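Local coordinates for hypothetical protein (Bacteroides uniformis ATCC 8492, PDB 4QRL) that is of unknown function but folds as a lipocalin-like beta barrel, a fold that in relatives often holds small hydrophobic ligands, at residues K93-D96 with L102-E105. Numbering follows the deposited sequence.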
loop_
_atom_site.group_PDB
_atom_site.type_symbol
_atom_site.label_atom_id
_atom_site.label_comp_id
_atom_site.label_asym_id
_atom_site.label_seq_id
_atom_site.Cartn_x
_atom_site.Cartn_y
_atom_site.Cartn_z
ATOM N N LYS A 93 -1.853 -6.729 -8.633
ATOM C CA LYS A 93 -1.107 -6.850 -9.873
ATOM C C LYS A 93 -0.117 -5.697 -9.903
ATOM O O LYS A 93 -0.508 -4.566 -9.634
ATOM C CB LYS A 93 -2.032 -6.814 -11.110
ATOM C CG LYS A 93 -1.254 -6.870 -12.435
ATOM C CD LYS A 93 -1.957 -7.678 -13.513
ATOM C CE LYS A 93 -1.397 -7.387 -14.880
ATOM N NZ LYS A 93 -1.939 -6.120 -15.433
ATOM N N VAL A 94 1.154 -5.978 -10.198
ATOM C CA VAL A 94 2.173 -4.956 -10.353
ATOM C C VAL A 94 2.133 -4.539 -11.823
ATOM O O VAL A 94 2.652 -5.237 -12.721
ATOM C CB VAL A 94 3.581 -5.400 -9.883
ATOM C CG1 VAL A 94 4.609 -4.282 -10.098
ATOM C CG2 VAL A 94 3.550 -5.816 -8.418
ATOM N N GLU A 95 1.464 -3.423 -12.070
ATOM C CA GLU A 95 1.303 -2.888 -13.426
ATOM C C GLU A 95 2.560 -2.190 -13.870
ATOM O O GLU A 95 2.874 -2.136 -15.068
ATOM C CB GLU A 95 0.103 -1.928 -13.475
ATOM C CG GLU A 95 -1.236 -2.646 -13.339
ATOM C CD GLU A 95 -2.436 -1.842 -13.787
ATOM O OE1 GLU A 95 -2.348 -0.596 -13.852
ATOM O OE2 GLU A 95 -3.484 -2.467 -14.051
ATOM N N ASP A 96 3.283 -1.612 -12.902
ATOM C CA ASP A 96 4.525 -0.914 -13.201
ATOM C C ASP A 96 5.429 -0.913 -12.024
ATOM O O ASP A 96 4.977 -0.691 -10.893
ATOM C CB ASP A 96 4.279 0.555 -13.624
ATOM C CG ASP A 96 5.567 1.313 -13.906
ATOM O OD1 ASP A 96 6.212 1.027 -14.936
ATOM O OD2 ASP A 96 5.952 2.158 -13.073
ATOM N N LEU A 102 5.860 3.007 -8.995
ATOM C CA LEU A 102 5.176 1.767 -8.619
ATOM C C LEU A 102 3.669 1.936 -8.855
ATOM O O LEU A 102 3.092 2.931 -8.428
ATOM C CB LEU A 102 5.463 1.338 -7.162
ATOM C CG LEU A 102 4.707 0.085 -6.626
ATOM C CD1 LEU A 102 5.101 -1.207 -7.391
ATOM C CD2 LEU A 102 4.954 -0.121 -5.157
ATOM N N ARG A 103 3.061 0.979 -9.559
ATOM C CA ARG A 103 1.640 1.003 -9.861
ATOM C C ARG A 103 1.061 -0.368 -9.529
ATOM O O ARG A 103 1.465 -1.389 -10.128
ATOM C CB ARG A 103 1.424 1.393 -11.338
ATOM C CG ARG A 103 -0.001 1.741 -11.720
ATOM C CD ARG A 103 -0.077 1.871 -13.228
ATOM N NE ARG A 103 -1.407 2.246 -13.683
ATOM C CZ ARG A 103 -1.792 3.495 -13.926
ATOM N NH1 ARG A 103 -0.947 4.504 -13.750
ATOM N NH2 ARG A 103 -3.025 3.746 -14.339
ATOM N N LEU A 104 0.152 -0.391 -8.548
ATOM C CA LEU A 104 -0.518 -1.582 -8.059
ATOM C C LEU A 104 -1.990 -1.563 -8.483
ATOM O O LEU A 104 -2.606 -0.503 -8.510
ATOM C CB LEU A 104 -0.401 -1.687 -6.523
ATOM C CG LEU A 104 1.013 -1.805 -5.935
ATOM C CD1 LEU A 104 0.957 -1.938 -4.418
ATOM C CD2 LEU A 104 1.810 -2.963 -6.570
ATOM N N GLU A 105 -2.529 -2.724 -8.846
ATOM C CA GLU A 105 -3.920 -2.829 -9.272
ATOM C C GLU A 105 -4.613 -3.946 -8.528
ATOM O O GLU A 105 -4.077 -5.035 -8.417
ATOM C CB GLU A 105 -3.979 -3.035 -10.786
ATOM C CG GLU A 105 -5.379 -3.061 -11.392
ATOM C CD GLU A 105 -6.039 -4.420 -11.384
ATOM O OE1 GLU A 105 -5.332 -5.440 -11.558
ATOM O OE2 GLU A 105 -7.264 -4.465 -11.154
HETATM O O HOH W 1 -3.827 1.139 -15.761
#
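Glu95 and Arg103 meet across a classic beta bulge in the hairpin formed by strands 89-97 and 101-106 of the antiparallel barrel. Two residues, Glu95 and Asp96, face the single residue Arg103. The carbonyl of Arg103 takes the N-H of Glu95 (Glu95 N to Arg103 O 2.8 Å) and, weakly, that of Asp96. Arg103 N returns a bond to Asp96 O. Before the bulge the pairing is regular: Lys93 and Glu105 exchange two backbone bonds, and Val94 sits opposite Leu104 in a non-hydrogen-bonded pair.

The close apolar packing is on the face of Val94, Leu102 and Leu104, where both leucines are buried. Val94 CG2 lies alongside Leu104 CD2 at 3.8 Å, the two side chains pointing the same way. Val94 CG1 meets Leu102 CD1 at 4.1 Å, and here the side chains cross at about a right angle. Ile65 of strand 64-69, on the other side of strand 89-97, also touches Val94 and Leu104.

The other face is more polar and more open. The bulge sends Glu95 over the neighbouring strand, between Arg103 and Glu105. In the conformer described, one of two modelled, Arg103 runs extended from CG to NE, with CG anti to the backbone N (chi1 -168°). This brings Arg103 NE to Glu95 OE1 in a salt bridge of 3.0 Å. In this conformer the carboxylate and guanidinium planes are 1° apart, and a water links the same OE1 to Arg103 NH2. Glu95 OE2 instead rests against Glu105 CG at 3.3 Å. Glu95 OE2 is 4.3 Å from Glu105 OE1, like charges close together, while Glu105 OE2 bonds to Gly108 N. The positive charge of Arg103 probably eases the crowding of the two carboxylates, and Lys93 close by may do the same. The bulge thus carries, on its polar side, a water-bridged ion pair in at least one Arg103 conformer.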